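Local coordinates for protein response regulator (Pseudomonas putida, PDB 3HDV) that probably relays two-component signals as a response regulator, through a CheY-like receiver domain predicted to be phosphorylated on an aspartate, at residues A37-L45 / M62-T73. Numbering follows the deposited sequence.
Sequences ADGAEEARL and MQPESGLDLIRT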
ATOM      1  N   ALA B  37       1.299  -4.867  11.321  1.00 27.38           N
ATOM      2  CA  ALA B  37       0.938  -6.095  12.063  1.00 28.20           C
ATOM      3  C   ALA B  37      -0.112  -6.811  11.224  1.00 29.93           C
ATOM      4  O   ALA B  37      -1.002  -6.143  10.627  1.00 28.16           O
ATOM      5  CB  ALA B  37       0.324  -5.735  13.398  1.00 25.97           C
ATOM      6  N   ASP B  38      -0.056  -8.148  11.184  1.00 30.54           N
ATOM      7  CA  ASP B  38      -0.941  -8.906  10.304  1.00 30.70           C
ATOM      8  C   ASP B  38      -2.226  -9.372  10.933  1.00 31.16           C
ATOM      9  O   ASP B  38      -2.979 -10.179  10.332  1.00 33.20           O
ATOM     10  CB  ASP B  38      -0.176 -10.059   9.633  1.00 31.22           C
ATOM     11  CG  ASP B  38       0.145 -11.233  10.597  1.00 34.35           C
ATOM     12  OD1 ASP B  38      -0.198 -11.189  11.815  1.00 33.22           O
ATOM     13  OD2 ASP B  38       0.762 -12.224  10.086  1.00 37.99           O
ATOM     14  N   GLY B  39      -2.529  -8.865  12.116  1.00 29.68           N
ATOM     15  CA  GLY B  39      -3.775  -9.225  12.800  1.00 29.30           C
ATOM     16  C   GLY B  39      -3.739  -8.782  14.246  1.00 30.02           C
ATOM     17  O   GLY B  39      -2.759  -8.131  14.661  1.00 30.36           O
ATOM     18  N   ALA B  40      -4.785  -9.107  15.019  1.00 29.42           N
ATOM     19  CA  ALA B  40      -4.902  -8.610  16.385  1.00 30.75           C
ATOM     20  C   ALA B  40      -3.729  -9.062  17.320  1.00 31.95           C
ATOM     21  O   ALA B  40      -3.206  -8.261  18.088  1.00 32.42           O
ATOM     22  CB  ALA B  40      -6.246  -8.975  16.983  1.00 28.96           C
ATOM     23  N   GLU B  41      -3.334 -10.327  17.242  1.00 33.90           N
ATOM     24  CA  GLU B  41      -2.192 -10.825  18.064  1.00 34.48           C
ATOM     25  C   GLU B  41      -0.886 -10.096  17.771  1.00 33.19           C
ATOM     26  O   GLU B  41      -0.255  -9.609  18.687  1.00 33.63           O
ATOM     27  CB  GLU B  41      -2.006 -12.359  17.956  1.00 35.56           C
ATOM     28  CG  GLU B  41      -1.155 -12.979  19.174  1.00 39.91           C
ATOM     29  CD  GLU B  41      -1.507 -12.336  20.561  1.00 51.05           C
ATOM     30  OE1 GLU B  41      -2.702 -12.429  21.000  1.00 51.73           O
ATOM     31  OE2 GLU B  41      -0.590 -11.710  21.194  1.00 53.36           O
ATOM     32  N   GLU B  42      -0.485  -9.981  16.509  1.00 32.17           N
ATOM     33  CA  GLU B  42       0.706  -9.222  16.194  1.00 32.37           C
ATOM     34  C   GLU B  42       0.550  -7.759  16.579  1.00 32.21           C
ATOM     35  O   GLU B  42       1.527  -7.128  17.022  1.00 32.13           O
ATOM     36  CB  GLU B  42       1.076  -9.345  14.724  1.00 33.76           C
ATOM     37  CG  GLU B  42       2.482  -9.751  14.468  1.00 38.54           C
ATOM     38  CD  GLU B  42       3.035  -9.190  13.165  1.00 44.69           C
ATOM     39  OE1 GLU B  42       2.332  -9.259  12.156  1.00 40.07           O
ATOM     40  OE2 GLU B  42       4.175  -8.648  13.170  1.00 49.99           O
ATOM     41  N   ALA B  43      -0.664  -7.210  16.453  1.00 31.13           N
ATOM     42  CA  ALA B  43      -0.904  -5.818  16.884  1.00 30.12           C
ATOM     43  C   ALA B  43      -0.593  -5.669  18.379  1.00 30.40           C
ATOM     44  O   ALA B  43       0.048  -4.701  18.767  1.00 29.03           O
ATOM     45  CB  ALA B  43      -2.367  -5.346  16.625  1.00 27.48           C
ATOM     46  N   ARG B  44      -1.111  -6.582  19.217  1.00 32.12           N
ATOM     47  CA  ARG B  44      -0.921  -6.487  20.682  1.00 34.01           C
ATOM     48  C   ARG B  44       0.598  -6.635  21.042  1.00 35.12           C
ATOM     49  O   ARG B  44       1.134  -5.887  21.861  1.00 37.27           O
ATOM     50  CB  ARG B  44      -1.795  -7.519  21.407  1.00 34.44           C
ATOM     51  CG  ARG B  44      -3.255  -7.115  21.540  1.00 36.24           C
ATOM     52  CD  ARG B  44      -4.037  -8.131  22.393  1.00 35.18           C
ATOM     53  NE  ARG B  44      -4.152  -9.372  21.660  1.00 38.82           N
ATOM     54  CZ  ARG B  44      -5.249  -9.738  21.005  1.00 38.82           C
ATOM     55  NH1 ARG B  44      -6.336  -8.969  21.007  1.00 37.23           N
ATOM     56  NH2 ARG B  44      -5.241 -10.866  20.329  1.00 39.32           N
ATOM     57  N   LEU B  45       1.301  -7.521  20.354  1.00 35.28           N
ATOM     58  CA  LEU B  45       2.763  -7.604  20.487  1.00 36.49           C
ATOM     59  C   LEU B  45       3.488  -6.291  20.215  1.00 37.02           C
ATOM     60  O   LEU B  45       4.288  -5.840  21.042  1.00 37.06           O
ATOM     61  CB  LEU B  45       3.329  -8.711  19.606  1.00 35.66           C
ATOM     62  CG  LEU B  45       2.946 -10.121  20.071  1.00 36.80           C
ATOM     63  CD1 LEU B  45       3.421 -11.128  19.043  1.00 33.54           C
ATOM     64  CD2 LEU B  45       3.581 -10.411  21.477  1.00 38.17           C
HETATM   65  N   MSE B  62     -10.897  -8.979   9.745  1.00 36.32           N
HETATM   66  CA  MSE B  62      -9.633  -9.698   9.831  1.00 38.94           C
HETATM   67  C   MSE B  62      -9.846 -11.055  10.436  1.00 38.07           C
HETATM   68  O   MSE B  62     -10.733 -11.222  11.251  1.00 36.68           O
HETATM   69  CB  MSE B  62      -8.602  -8.931  10.658  1.00 37.28           C
HETATM   70  CG  MSE B  62      -8.257  -7.537  10.073  1.00 38.55           C
HETATM   71 SE   MSE B  62      -6.780  -6.681  11.125  1.00 47.68          SE
HETATM   72  CE  MSE B  62      -7.636  -6.673  12.915  1.00 27.98           C
ATOM     73  N   GLN B  63      -9.017 -12.004   9.994  1.00 39.44           N
ATOM     74  CA  GLN B  63      -9.014 -13.371  10.509  1.00 42.00           C
ATOM     75  C   GLN B  63      -7.631 -13.654  11.067  1.00 41.54           C
ATOM     76  O   GLN B  63      -6.654 -13.319  10.413  1.00 42.05           O
ATOM     77  CB  GLN B  63      -9.313 -14.388   9.388  1.00 41.40           C
ATOM     78  CG  GLN B  63     -10.681 -14.237   8.684  1.00 46.43           C
ATOM     79  CD  GLN B  63     -11.908 -14.578   9.559  1.00 53.05           C
ATOM     80  OE1 GLN B  63     -11.805 -14.711  10.786  1.00 56.33           O
ATOM     81  NE2 GLN B  63     -13.080 -14.732   8.915  1.00 53.03           N
ATOM     82  N   PRO B  64      -7.537 -14.333  12.227  1.00 41.39           N
ATOM     83  CA  PRO B  64      -8.611 -14.938  13.040  1.00 42.18           C
ATOM     84  C   PRO B  64      -9.393 -14.090  14.049  1.00 41.74           C
ATOM     85  O   PRO B  64     -10.459 -14.521  14.502  1.00 42.08           O
ATOM     86  CB  PRO B  64      -7.895 -16.110  13.760  1.00 42.66           C
ATOM     87  CG  PRO B  64      -6.480 -15.699  13.866  1.00 42.27           C
ATOM     88  CD  PRO B  64      -6.195 -14.720  12.701  1.00 42.63           C
ATOM     89  N   GLU B  65      -8.898 -12.907  14.398  1.00 40.78           N
ATOM     90  CA  GLU B  65      -9.605 -12.043  15.330  1.00 39.80           C
ATOM     91  C   GLU B  65      -9.902 -10.678  14.655  1.00 38.95           C
ATOM     92  O   GLU B  65      -9.047 -10.091  13.992  1.00 38.73           O
ATOM     93  CB  GLU B  65      -8.777 -11.885  16.593  1.00 40.46           C
ATOM     94  CG  GLU B  65      -9.403 -11.092  17.720  1.00 41.05           C
ATOM     95  CD  GLU B  65      -8.499 -11.044  18.930  1.00 45.94           C
ATOM     96  OE1 GLU B  65      -7.474 -11.793  18.955  1.00 47.50           O
ATOM     97  OE2 GLU B  65      -8.805 -10.259  19.857  1.00 49.87           O
ATOM     98  N   SER B  66     -11.121 -10.189  14.856  1.00 37.69           N
ATOM     99  CA  SER B  66     -11.625  -9.020  14.131  1.00 36.03           C
ATOM    100  C   SER B  66     -11.036  -7.724  14.716  1.00 34.74           C
ATOM    101  O   SER B  66     -10.501  -7.715  15.844  1.00 31.98           O
ATOM    102  CB  SER B  66     -13.139  -8.982  14.209  1.00 35.14           C
ATOM    103  OG  SER B  66     -13.517  -8.508  15.485  1.00 33.46           O
ATOM    104  N   GLY B  67     -11.151  -6.626  13.953  1.00 33.35           N
ATOM    105  CA  GLY B  67     -10.709  -5.318  14.449  1.00 31.62           C
ATOM    106  C   GLY B  67     -11.518  -4.858  15.631  1.00 31.52           C
ATOM    107  O   GLY B  67     -10.984  -4.180  16.534  1.00 31.87           O
ATOM    108  N   LEU B  68     -12.800  -5.206  15.681  1.00 29.88           N
ATOM    109  CA  LEU B  68     -13.586  -4.797  16.837  1.00 31.33           C
ATOM    110  C   LEU B  68     -13.069  -5.471  18.148  1.00 32.70           C
ATOM    111  O   LEU B  68     -12.928  -4.810  19.177  1.00 33.93           O
ATOM    112  CB  LEU B  68     -15.074  -5.076  16.639  1.00 29.94           C
ATOM    113  CG  LEU B  68     -16.041  -4.996  17.794  1.00 30.43           C
ATOM    114  CD1 LEU B  68     -15.998  -3.670  18.479  1.00 31.71           C
ATOM    115  CD2 LEU B  68     -17.478  -5.355  17.331  1.00 30.75           C
ATOM    116  N   ASP B  69     -12.794  -6.762  18.094  1.00 34.44           N
ATOM    117  CA  ASP B  69     -12.268  -7.466  19.274  1.00 35.24           C
ATOM    118  C   ASP B  69     -10.902  -6.892  19.659  1.00 35.07           C
ATOM    119  O   ASP B  69     -10.625  -6.732  20.842  1.00 36.66           O
ATOM    120  CB  ASP B  69     -12.125  -8.959  18.988  1.00 34.89           C
ATOM    121  CG  ASP B  69     -13.443  -9.719  19.100  1.00 37.20           C
ATOM    122  OD1 ASP B  69     -14.368  -9.244  19.770  1.00 38.98           O
ATOM    123  OD2 ASP B  69     -13.542 -10.812  18.523  1.00 39.71           O
ATOM    124  N   LEU B  70     -10.048  -6.575  18.681  1.00 34.11           N
ATOM    125  CA  LEU B  70      -8.738  -5.999  18.981  1.00 32.86           C
ATOM    126  C   LEU B  70      -8.891  -4.680  19.718  1.00 34.17           C
ATOM    127  O   LEU B  70      -8.256  -4.451  20.754  1.00 35.43           O
ATOM    128  CB  LEU B  70      -7.908  -5.812  17.712  1.00 33.70           C
ATOM    129  CG  LEU B  70      -6.677  -4.881  17.786  1.00 31.93           C
ATOM    130  CD1 LEU B  70      -5.592  -5.452  18.755  1.00 30.96           C
ATOM    131  CD2 LEU B  70      -6.057  -4.650  16.415  1.00 31.88           C
ATOM    132  N   ILE B  71      -9.741  -3.801  19.212  1.00 32.54           N
ATOM    133  CA  ILE B  71     -10.012  -2.542  19.871  1.00 32.98           C
ATOM    134  C   ILE B  71     -10.515  -2.713  21.314  1.00 33.70           C
ATOM    135  O   ILE B  71     -10.055  -2.023  22.220  1.00 33.37           O
ATOM    136  CB  ILE B  71     -11.001  -1.639  19.015  1.00 32.24           C
ATOM    137  CG1 ILE B  71     -10.325  -1.319  17.674  1.00 31.76           C
ATOM    138  CG2 ILE B  71     -11.372  -0.375  19.775  1.00 32.14           C
ATOM    139  CD1 ILE B  71     -11.239  -0.681  16.601  1.00 31.10           C
ATOM    140  N   ARG B  72     -11.445  -3.628  21.521  1.00 35.55           N
ATOM    141  CA  ARG B  72     -11.936  -3.924  22.864  1.00 37.87           C
ATOM    142  C   ARG B  72     -10.808  -4.330  23.808  1.00 38.08           C
ATOM    143  O   ARG B  72     -10.733  -3.836  24.924  1.00 38.99           O
ATOM    144  CB  ARG B  72     -12.944  -5.070  22.822  1.00 38.30           C
ATOM    145  CG  ARG B  72     -14.371  -4.649  22.692  1.00 41.86           C
ATOM    146  CD  ARG B  72     -15.119  -5.818  22.087  1.00 43.72           C
ATOM    147  NE  ARG B  72     -16.497  -5.484  21.804  1.00 45.24           N
ATOM    148  CZ  ARG B  72     -17.301  -6.233  21.058  1.00 46.59           C
ATOM    149  NH1 ARG B  72     -16.852  -7.356  20.516  1.00 47.16           N
ATOM    150  NH2 ARG B  72     -18.557  -5.851  20.860  1.00 46.45           N
ATOM    151  N   THR B  73      -9.916  -5.211  23.372  1.00 38.42           N
ATOM    152  CA  THR B  73      -8.814  -5.584  24.286  1.00 39.18           C
ATOM    153  C   THR B  73      -7.869  -4.418  24.549  1.00 40.30           C
ATOM    154  O   THR B  73      -7.301  -4.303  25.664  1.00 40.51           O
ATOM    155  CB  THR B  73      -8.010  -6.783  23.816  1.00 38.55           C
ATOM    156  OG1 THR B  73      -7.270  -6.456  22.632  1.00 38.50           O
ATOM    157  CG2 THR B  73      -8.909  -7.978  23.603  1.00 37.96           C
TER
HETATM  158  O   HOH W   1      -5.547 -11.204  11.184  1.00 40.40           O
HETATM  159  O   HOH W   2      -6.602 -10.906  13.620  1.00 32.55           O
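A40 and L70 bring the two backbones to a CA-CA separation of 5.3 Å. The axes of the short helical segments 40-45 and 67-73 run in nearly the same direction, 28° apart, closing to 10.2 Å. The small A40 side chain permits this proximity: its CB lies 3.6 Å from L70 CB and touches the carboxylate carbon of E65. One turn on, A43 CB meets both methyls of L70, the nearer being CD2 at 3.8 Å; L70 and A43 rest on V13 of strand 9-13.

On the side of this apolar layer away from the sheet, R44 reaches across, bent at chi3. R44 NH2 donates to E65 OE1 on its syn side (2.8 Å, 176° at the hydrogen), and NH1 to E65 OE2 from above the carboxylate plane (3.0 Å): an end-on, two-nitrogen salt bridge, guanidinium and carboxylate planes 29° apart. E65 meets it with CG anti to the backbone N and an extended chain. R44 NH1 also donates to T73 OG1 (3.1 Å), whose hydroxyl donates to L70 O. E41 OE1 accepts from NH2 too; E41, E65 and T73 at the guanidinium edge, near its plane, fix its rotation, and A40 O lies over one face. An alanine replacing R44 would probably leave E65 without its cationic mate and T73 OG1 without this donor. At the helix start, a water accepts from A40 N and donates to E65 O.

Two neighbouring helices on one sheet face of this (βα)5 receiver fold are thus joined by apolar contact on the sheet side and a charge network that probably offsets the carboxylates of E41 and E65.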